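Long-range contact in Serine/threonine protein phosphatase Stp1 (Streptococcus agalactiae, PDB 2PK0), which probably removes phosphate from phosphoserine and phosphothreonine residues of proteins, as a metal-dependent phosphatase of the PP2C family: residues 11-25 and 226-240. Numbering follows the deposited sequence.
Sequences LTDIGQRRSNNQDFI and ITLANHRGGLDNITV. With MG (magnesium ion), chain F.
Asn237 sets its amide among Ile14, Asn20 and Gln22, in the loop that links the two antiparallel sheets of the PP2C beta-sandwich beside the metal centre. CG stands anti to the carbonyl carbon (chi1 -53°), which turns the amide into this loop, where it is gripped from several sides: ND2 gives one hydrogen to Ile14 O (2.6 Å), in the carbonyl plane and on a lone pair, and the other to Asn20 O, while OD1 accepts Gln22 N (2.9 Å) from above its own plane. These three bonds fix the rotation of the buried side chain. The residue before it, Asp236, binds a magnesium ion through OD2 (2.1 Å) together with Asp41 and Asp197. Three waters complete the site, one of them lying between Asp23 OD1 and Asn237 O.

Strand 238-245 runs antiparallel to strand 6-13, with Leu11 and Asp13 in hydrogen-bonded pairs with Val240 and Ile238. Between them Asn21 ND2 donates to Thr12 OG1, which in turn donates to Thr239 OG1 (2.8 Å). Thr239 CG2 packs on Ile25 CB of the other sheet. On the opposite face Ile226 of helix 218-231 sets CG1 against Leu11 CD2 (3.7 Å). From the same helix Asn230 makes two weak bonds, ND2 to Asp13 OD2, which also accepts Gly15 N in an Asx turn, and OD1 from Gln16 N.

Residues 16-18 are more exposed and more loosely held. Arg17 N reaches Gly234 O in a weak bond, and the aliphatic part of Arg17 runs alongside Leu235. Arg18 extends toward the metal site, where Asp236 OD1 sits over one face of the guanidinium, 3.4 Å from Arg18 NH1, a pairing of charges without an N-H directed at the oxygen.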
ATOM      1  N   LEU A  11       0.454   8.898  -7.316  1.00 27.17           N
ATOM      2  CA  LEU A  11       0.529   8.629  -8.750  1.00 27.30           C
ATOM      3  C   LEU A  11       0.161   7.186  -9.037  1.00 30.31           C
ATOM      4  O   LEU A  11       0.590   6.270  -8.318  1.00 32.91           O
ATOM      5  CB  LEU A  11       1.937   8.912  -9.330  1.00 25.90           C
ATOM      6  CG  LEU A  11       2.088   8.857 -10.878  1.00 24.18           C
ATOM      7  CD1 LEU A  11       1.143   9.849 -11.580  1.00 21.98           C
ATOM      8  CD2 LEU A  11       3.500   9.084 -11.360  1.00 22.08           C
ATOM      9  N   THR A  12      -0.624   6.980 -10.089  1.00 30.37           N
ATOM     10  CA  THR A  12      -0.832   5.631 -10.594  1.00 32.56           C
ATOM     11  C   THR A  12      -0.509   5.552 -12.081  1.00 33.15           C
ATOM     12  O   THR A  12      -0.674   6.530 -12.808  1.00 35.13           O
ATOM     13  CB  THR A  12      -2.261   5.079 -10.317  1.00 31.07           C
ATOM     14  OG1 THR A  12      -2.301   3.707 -10.718  1.00 31.85           O
ATOM     15  CG2 THR A  12      -3.329   5.848 -11.094  1.00 26.75           C
ATOM     16  N   ASP A  13      -0.028   4.388 -12.511  1.00 34.21           N
ATOM     17  CA  ASP A  13       0.283   4.120 -13.912  1.00 35.31           C
ATOM     18  C   ASP A  13      -0.115   2.703 -14.280  1.00 37.39           C
ATOM     19  O   ASP A  13       0.035   1.769 -13.486  1.00 37.23           O
ATOM     20  CB  ASP A  13       1.770   4.319 -14.213  1.00 34.83           C
ATOM     21  CG  ASP A  13       2.050   4.388 -15.704  1.00 36.00           C
ATOM     22  OD1 ASP A  13       2.060   5.504 -16.256  1.00 37.27           O
ATOM     23  OD2 ASP A  13       2.231   3.335 -16.343  1.00 37.33           O
ATOM     24  N   ILE A  14      -0.592   2.551 -15.508  1.00 38.26           N
ATOM     25  CA  ILE A  14      -1.111   1.286 -15.974  1.00 39.85           C
ATOM     26  C   ILE A  14       0.011   0.268 -16.147  1.00 38.81           C
ATOM     27  O   ILE A  14      -0.186  -0.902 -15.845  1.00 39.15           O
ATOM     28  CB  ILE A  14      -1.996   1.483 -17.265  1.00 41.95           C
ATOM     29  CG1 ILE A  14      -2.856   0.262 -17.573  1.00 41.30           C
ATOM     30  CG2 ILE A  14      -1.176   1.894 -18.499  1.00 41.80           C
ATOM     31  CD1 ILE A  14      -3.938   0.581 -18.578  1.00 41.91           C
ATOM     32  N   GLY A  15       1.195   0.732 -16.560  1.00 39.23           N
ATOM     33  CA  GLY A  15       2.315  -0.140 -16.927  1.00 38.95           C
ATOM     34  C   GLY A  15       2.404  -0.377 -18.431  1.00 41.95           C
ATOM     35  O   GLY A  15       1.415  -0.236 -19.144  1.00 42.16           O
ATOM     36  N   GLN A  16       3.594  -0.746 -18.905  1.00 45.70           N
ATOM     37  CA  GLN A  16       3.856  -1.038 -20.320  1.00 47.78           C
ATOM     38  C   GLN A  16       3.028  -2.187 -20.846  1.00 48.13           C
ATOM     39  O   GLN A  16       2.437  -2.093 -21.920  1.00 50.85           O
ATOM     40  CB  GLN A  16       5.328  -1.394 -20.534  1.00 51.40           C
ATOM     41  CG  GLN A  16       6.248  -0.212 -20.570  1.00 56.59           C
ATOM     42  CD  GLN A  16       6.126   0.541 -21.859  1.00 60.63           C
ATOM     43  OE1 GLN A  16       5.941   1.761 -21.874  1.00 63.76           O
ATOM     44  NE2 GLN A  16       6.214  -0.184 -22.964  1.00 61.79           N
ATOM     45  N   ARG A  17       2.964  -3.264 -20.079  1.00 47.45           N
ATOM     46  CA  ARG A  17       2.426  -4.518 -20.587  1.00 49.18           C
ATOM     47  C   ARG A  17       0.970  -4.831 -20.288  1.00 48.24           C
ATOM     48  O   ARG A  17       0.511  -5.926 -20.590  1.00 52.38           O
ATOM     49  CB  ARG A  17       3.308  -5.676 -20.124  1.00 48.74           C
ATOM     50  CG  ARG A  17       4.684  -5.591 -20.741  1.00 50.25           C
ATOM     51  CD  ARG A  17       4.634  -6.111 -22.145  1.00 50.06           C
ATOM     52  NE  ARG A  17       4.627  -7.563 -22.109  1.00 49.15           N
ATOM     53  CZ  ARG A  17       5.708  -8.299 -22.302  1.00 47.88           C
ATOM     54  NH1 ARG A  17       6.865  -7.711 -22.563  1.00 47.51           N
ATOM     55  NH2 ARG A  17       5.628  -9.617 -22.236  1.00 50.55           N
ATOM     56  N   ARG A  18       0.235  -3.904 -19.695  1.00 46.58           N
ATOM     57  CA  ARG A  18      -1.145  -4.202 -19.335  1.00 46.43           C
ATOM     58  C   ARG A  18      -2.147  -3.166 -19.833  1.00 45.36           C
ATOM     59  O   ARG A  18      -1.814  -2.000 -20.033  1.00 46.82           O
ATOM     60  CB  ARG A  18      -1.288  -4.449 -17.831  1.00 47.48           C
ATOM     61  CG  ARG A  18      -0.647  -5.740 -17.367  1.00 49.02           C
ATOM     62  CD  ARG A  18      -1.499  -6.444 -16.353  1.00 51.94           C
ATOM     63  NE  ARG A  18      -0.705  -7.369 -15.551  1.00 55.23           N
ATOM     64  CZ  ARG A  18      -0.991  -7.707 -14.298  1.00 55.56           C
ATOM     65  NH1 ARG A  18      -2.057  -7.184 -13.696  1.00 54.82           N
ATOM     66  NH2 ARG A  18      -0.207  -8.554 -13.641  1.00 53.95           N
ATOM     67  N   SER A  19      -3.378  -3.606 -20.045  1.00 45.05           N
ATOM     68  CA  SER A  19      -4.385  -2.763 -20.671  1.00 47.16           C
ATOM     69  C   SER A  19      -5.471  -2.401 -19.686  1.00 46.97           C
ATOM     70  O   SER A  19      -6.508  -1.866 -20.062  1.00 48.30           O
ATOM     71  CB  SER A  19      -5.024  -3.502 -21.836  1.00 48.94           C
ATOM     72  OG  SER A  19      -5.759  -4.619 -21.352  1.00 52.29           O
ATOM     73  N   ASN A  20      -5.233  -2.705 -18.419  1.00 44.89           N
ATOM     74  CA  ASN A  20      -6.213  -2.433 -17.396  1.00 42.12           C
ATOM     75  C   ASN A  20      -5.496  -2.170 -16.081  1.00 40.26           C
ATOM     76  O   ASN A  20      -4.659  -2.966 -15.650  1.00 40.58           O
ATOM     77  CB  ASN A  20      -7.171  -3.621 -17.285  1.00 43.14           C
ATOM     78  CG  ASN A  20      -8.353  -3.331 -16.418  1.00 41.17           C
ATOM     79  OD1 ASN A  20      -8.915  -4.222 -15.803  1.00 43.11           O
ATOM     80  ND2 ASN A  20      -8.726  -2.079 -16.345  1.00 40.40           N
ATOM     81  N   ASN A  21      -5.813  -1.039 -15.464  1.00 37.84           N
ATOM     82  CA  ASN A  21      -5.239  -0.659 -14.183  1.00 36.15           C
ATOM     83  C   ASN A  21      -6.187  -1.041 -13.053  1.00 35.99           C
ATOM     84  O   ASN A  21      -7.161  -0.339 -12.819  1.00 36.46           O
ATOM     85  CB  ASN A  21      -5.004   0.853 -14.148  1.00 35.68           C
ATOM     86  CG  ASN A  21      -4.157   1.299 -12.957  1.00 35.06           C
ATOM     87  OD1 ASN A  21      -3.815   0.507 -12.081  1.00 34.70           O
ATOM     88  ND2 ASN A  21      -3.807   2.577 -12.936  1.00 33.76           N
ATOM     89  N   GLN A  22      -5.889  -2.118 -12.330  1.00 34.56           N
ATOM     90  CA  GLN A  22      -6.750  -2.520 -11.214  1.00 35.93           C
ATOM     91  C   GLN A  22      -6.210  -2.035  -9.854  1.00 36.00           C
ATOM     92  O   GLN A  22      -6.660  -2.490  -8.798  1.00 34.20           O
ATOM     93  CB  GLN A  22      -6.963  -4.039 -11.198  1.00 36.17           C
ATOM     94  CG  GLN A  22      -7.397  -4.647 -12.529  1.00 36.48           C
ATOM     95  CD  GLN A  22      -7.686  -6.134 -12.415  1.00 37.77           C
ATOM     96  OE1 GLN A  22      -6.813  -6.937 -12.040  1.00 36.70           O
ATOM     97  NE2 GLN A  22      -8.924  -6.514 -12.736  1.00 37.40           N
ATOM     98  N   ASP A  23      -5.230  -1.133  -9.882  1.00 33.39           N
ATOM     99  CA  ASP A  23      -4.790  -0.483  -8.659  1.00 34.04           C
ATOM    100  C   ASP A  23      -5.692   0.724  -8.427  1.00 33.18           C
ATOM    101  O   ASP A  23      -6.163   1.323  -9.405  1.00 34.61           O
ATOM    102  CB  ASP A  23      -3.354   0.021  -8.779  1.00 33.48           C
ATOM    103  CG  ASP A  23      -2.297  -1.084  -8.668  1.00 33.19           C
ATOM    104  OD1 ASP A  23      -2.620  -2.247  -8.347  1.00 30.82           O
ATOM    105  OD2 ASP A  23      -1.112  -0.759  -8.908  1.00 32.29           O
ATOM    106  N   PHE A  24      -5.925   1.082  -7.159  1.00 29.23           N
ATOM    107  CA  PHE A  24      -6.552   2.375  -6.821  1.00 29.80           C
ATOM    108  C   PHE A  24      -5.818   3.091  -5.681  1.00 28.15           C
ATOM    109  O   PHE A  24      -5.371   2.452  -4.743  1.00 30.51           O
ATOM    110  CB  PHE A  24      -8.039   2.205  -6.466  1.00 28.29           C
ATOM    111  CG  PHE A  24      -8.900   3.399  -6.843  1.00 27.51           C
ATOM    112  CD1 PHE A  24      -9.244   3.638  -8.169  1.00 29.05           C
ATOM    113  CD2 PHE A  24      -9.367   4.272  -5.880  1.00 26.95           C
ATOM    114  CE1 PHE A  24     -10.040   4.739  -8.524  1.00 28.82           C
ATOM    115  CE2 PHE A  24     -10.159   5.363  -6.221  1.00 26.87           C
ATOM    116  CZ  PHE A  24     -10.495   5.598  -7.545  1.00 27.26           C
ATOM    117  N   ILE A  25      -5.691   4.411  -5.774  1.00 28.05           N
ATOM    118  CA  ILE A  25      -5.059   5.218  -4.712  1.00 27.75           C
ATOM    119  C   ILE A  25      -5.766   6.578  -4.491  1.00 27.89           C
ATOM    120  O   ILE A  25      -6.231   7.215  -5.455  1.00 27.15           O
ATOM    121  CB  ILE A  25      -3.556   5.421  -4.990  1.00 28.13           C
ATOM    122  CG1 ILE A  25      -2.787   5.764  -3.711  1.00 29.20           C
ATOM    123  CG2 ILE A  25      -3.320   6.463  -6.056  1.00 27.07           C
ATOM    124  CD1 ILE A  25      -1.301   5.980  -3.965  1.00 27.20           C
ATOM    125  N   ILE A 226       7.852   5.792 -11.741  1.00 31.16           N
ATOM    126  CA  ILE A 226       7.041   4.942 -12.604  1.00 33.65           C
ATOM    127  C   ILE A 226       7.654   4.798 -13.997  1.00 34.95           C
ATOM    128  O   ILE A 226       7.506   3.750 -14.637  1.00 36.72           O
ATOM    129  CB  ILE A 226       5.505   5.313 -12.615  1.00 35.17           C
ATOM    130  CG1 ILE A 226       5.228   6.571 -13.423  1.00 37.73           C
ATOM    131  CG2 ILE A 226       4.949   5.465 -11.186  1.00 30.49           C
ATOM    132  CD1 ILE A 226       4.925   6.331 -14.869  1.00 43.00           C
ATOM    133  N   THR A 227       8.341   5.852 -14.450  1.00 36.03           N
ATOM    134  CA  THR A 227       9.067   5.842 -15.724  1.00 33.19           C
ATOM    135  C   THR A 227      10.130   4.759 -15.677  1.00 32.84           C
ATOM    136  O   THR A 227      10.189   3.911 -16.566  1.00 33.02           O
ATOM    137  CB  THR A 227       9.732   7.208 -16.002  1.00 34.82           C
ATOM    138  OG1 THR A 227       8.719   8.213 -16.112  1.00 37.10           O
ATOM    139  CG2 THR A 227      10.553   7.190 -17.295  1.00 32.46           C
ATOM    140  N   LEU A 228      10.925   4.762 -14.606  1.00 31.62           N
ATOM    141  CA  LEU A 228      11.919   3.712 -14.376  1.00 32.79           C
ATOM    142  C   LEU A 228      11.312   2.312 -14.258  1.00 32.42           C
ATOM    143  O   LEU A 228      11.861   1.360 -14.798  1.00 33.12           O
ATOM    144  CB  LEU A 228      12.761   4.019 -13.130  1.00 32.58           C
ATOM    145  CG  LEU A 228      13.955   3.087 -12.917  1.00 32.88           C
ATOM    146  CD1 LEU A 228      14.843   3.048 -14.161  1.00 30.80           C
ATOM    147  CD2 LEU A 228      14.753   3.467 -11.681  1.00 33.18           C
ATOM    148  N   ALA A 229      10.172   2.199 -13.581  1.00 30.92           N
ATOM    149  CA  ALA A 229       9.509   0.917 -13.448  1.00 29.92           C
ATOM    150  C   ALA A 229       9.025   0.411 -14.800  1.00 31.10           C
ATOM    151  O   ALA A 229       9.053  -0.788 -15.073  1.00 31.23           O
ATOM    152  CB  ALA A 229       8.381   1.003 -12.450  1.00 28.19           C
ATOM    153  N   ASN A 230       8.607   1.336 -15.653  1.00 32.92           N
ATOM    154  CA  ASN A 230       8.235   0.993 -17.019  1.00 33.34           C
ATOM    155  C   ASN A 230       9.450   0.577 -17.851  1.00 34.84           C
ATOM    156  O   ASN A 230       9.366  -0.410 -18.602  1.00 34.50           O
ATOM    157  CB  ASN A 230       7.472   2.151 -17.680  1.00 31.67           C
ATOM    158  CG  ASN A 230       6.030   2.238 -17.209  1.00 31.04           C
ATOM    159  OD1 ASN A 230       5.387   1.212 -17.014  1.00 31.95           O
ATOM    160  ND2 ASN A 230       5.517   3.453 -17.026  1.00 28.32           N
ATOM    161  N   HIS A 231      10.567   1.304 -17.697  1.00 34.55           N
ATOM    162  CA  HIS A 231      11.798   0.993 -18.412  1.00 37.25           C
ATOM    163  C   HIS A 231      12.308  -0.374 -18.031  1.00 38.27           C
ATOM    164  O   HIS A 231      12.775  -1.109 -18.878  1.00 43.66           O
ATOM    165  CB  HIS A 231      12.903   2.020 -18.155  1.00 43.34           C
ATOM    166  CG  HIS A 231      12.814   3.240 -19.022  1.00 46.80           C
ATOM    167  ND1 HIS A 231      12.713   3.174 -20.396  1.00 49.55           N
ATOM    168  CD2 HIS A 231      12.830   4.559 -18.712  1.00 47.77           C
ATOM    169  CE1 HIS A 231      12.653   4.397 -20.894  1.00 49.15           C
ATOM    170  NE2 HIS A 231      12.719   5.256 -19.891  1.00 49.77           N
ATOM    171  N   ARG A 232      12.191  -0.734 -16.762  1.00 38.59           N
ATOM    172  CA  ARG A 232      12.543  -2.080 -16.314  1.00 36.71           C
ATOM    173  C   ARG A 232      11.591  -3.165 -16.791  1.00 35.62           C
ATOM    174  O   ARG A 232      11.898  -4.344 -16.661  1.00 37.88           O
ATOM    175  CB  ARG A 232      12.615  -2.139 -14.792  1.00 38.27           C
ATOM    176  CG  ARG A 232      13.675  -1.245 -14.187  1.00 40.57           C
ATOM    177  CD  ARG A 232      15.075  -1.651 -14.574  1.00 43.38           C
ATOM    178  NE  ARG A 232      16.056  -0.743 -13.978  1.00 47.51           N
ATOM    179  CZ  ARG A 232      16.545  -0.876 -12.746  1.00 48.21           C
ATOM    180  NH1 ARG A 232      17.435  -0.002 -12.286  1.00 47.76           N
ATOM    181  NH2 ARG A 232      16.144  -1.885 -11.973  1.00 47.80           N
ATOM    182  N   GLY A 233      10.432  -2.796 -17.325  1.00 34.86           N
ATOM    183  CA  GLY A 233       9.528  -3.803 -17.888  1.00 35.30           C
ATOM    184  C   GLY A 233       8.059  -3.440 -17.847  1.00 37.32           C
ATOM    185  O   GLY A 233       7.304  -3.751 -18.792  1.00 38.03           O
ATOM    186  N   GLY A 234       7.659  -2.786 -16.753  1.00 35.36           N
ATOM    187  CA  GLY A 234       6.274  -2.363 -16.549  1.00 35.14           C
ATOM    188  C   GLY A 234       5.239  -3.484 -16.550  1.00 34.70           C
ATOM    189  O   GLY A 234       4.092  -3.268 -16.950  1.00 36.86           O
ATOM    190  N   LEU A 235       5.623  -4.673 -16.086  1.00 30.63           N
ATOM    191  CA  LEU A 235       4.779  -5.855 -16.213  1.00 28.71           C
ATOM    192  C   LEU A 235       3.501  -5.841 -15.400  1.00 29.36           C
ATOM    193  O   LEU A 235       2.672  -6.728 -15.546  1.00 34.85           O
ATOM    194  CB  LEU A 235       5.547  -7.116 -15.845  1.00 29.14           C
ATOM    195  CG  LEU A 235       6.846  -7.412 -16.588  1.00 30.41           C
ATOM    196  CD1 LEU A 235       7.357  -8.748 -16.161  1.00 29.20           C
ATOM    197  CD2 LEU A 235       6.654  -7.389 -18.077  1.00 29.61           C
ATOM    198  N   ASP A 236       3.329  -4.849 -14.547  1.00 29.94           N
ATOM    199  CA  ASP A 236       2.162  -4.797 -13.692  1.00 30.31           C
ATOM    200  C   ASP A 236       1.828  -3.334 -13.489  1.00 31.25           C
ATOM    201  O   ASP A 236       2.642  -2.477 -13.813  1.00 33.90           O
ATOM    202  CB  ASP A 236       2.462  -5.500 -12.362  1.00 30.21           C
ATOM    203  CG  ASP A 236       1.231  -5.673 -11.479  1.00 32.40           C
ATOM    204  OD1 ASP A 236       0.093  -5.350 -11.881  1.00 34.31           O
ATOM    205  OD2 ASP A 236       1.395  -6.120 -10.330  1.00 34.23           O
ATOM    206  N   ASN A 237       0.621  -3.059 -12.994  1.00 32.15           N
ATOM    207  CA  ASN A 237       0.221  -1.720 -12.598  1.00 31.66           C
ATOM    208  C   ASN A 237       1.137  -1.202 -11.505  1.00 30.65           C
ATOM    209  O   ASN A 237       1.459  -1.930 -10.575  1.00 31.05           O
ATOM    210  CB  ASN A 237      -1.218  -1.712 -12.087  1.00 30.20           C
ATOM    211  CG  ASN A 237      -2.200  -2.336 -13.059  1.00 29.96           C
ATOM    212  OD1 ASN A 237      -3.139  -3.021 -12.642  1.00 29.86           O
ATOM    213  ND2 ASN A 237      -2.015  -2.083 -14.350  1.00 28.67           N
ATOM    214  N   ILE A 238       1.581   0.043 -11.641  1.00 30.16           N
ATOM    215  CA  ILE A 238       2.468   0.669 -10.654  1.00 28.37           C
ATOM    216  C   ILE A 238       1.706   1.782  -9.981  1.00 28.67           C
ATOM    217  O   ILE A 238       1.046   2.560 -10.661  1.00 30.86           O
ATOM    218  CB  ILE A 238       3.648   1.313 -11.335  1.00 25.77           C
ATOM    219  CG1 ILE A 238       4.105   0.453 -12.514  1.00 24.74           C
ATOM    220  CG2 ILE A 238       4.735   1.542 -10.352  1.00 25.34           C
ATOM    221  CD1 ILE A 238       4.790   1.247 -13.608  1.00 23.11           C
ATOM    222  N   THR A 239       1.781   1.866  -8.655  1.00 29.78           N
ATOM    223  CA  THR A 239       0.984   2.835  -7.904  1.00 30.58           C
ATOM    224  C   THR A 239       1.740   3.223  -6.656  1.00 31.79           C
ATOM    225  O   THR A 239       2.140   2.352  -5.898  1.00 33.52           O
ATOM    226  CB  THR A 239      -0.386   2.248  -7.536  1.00 32.24           C
ATOM    227  OG1 THR A 239      -1.170   2.115  -8.734  1.00 35.08           O
ATOM    228  CG2 THR A 239      -1.131   3.152  -6.591  1.00 33.33           C
ATOM    229  N   VAL A 240       1.995   4.524  -6.472  1.00 30.17           N
ATOM    230  CA  VAL A 240       2.878   4.982  -5.397  1.00 26.02           C
ATOM    231  C   VAL A 240       2.316   6.194  -4.649  1.00 27.13           C
ATOM    232  O   VAL A 240       1.854   7.160  -5.268  1.00 28.79           O
ATOM    233  CB  VAL A 240       4.319   5.330  -5.919  1.00 23.76           C
ATOM    234  CG1 VAL A 240       5.290   5.512  -4.769  1.00 22.52           C
ATOM    235  CG2 VAL A 240       4.864   4.257  -6.840  1.00 22.71           C
TER
HETATM  236 MG    MG F 502       0.181  -5.737  -8.601  1.00 28.75          MG
HETATM  237  O   HOH W   1      -0.337  -3.664  -8.923  1.00 29.17           O
HETATM  238  O   HOH W   2      -3.507  -4.236  -9.946  1.00 29.85           O
HETATM  239  O   HOH W   3      -1.673  -6.183  -9.680  1.00 11.26           O
HETATM  240  O   HOH W   4      -0.041  -7.857  -8.260  1.00 23.76           O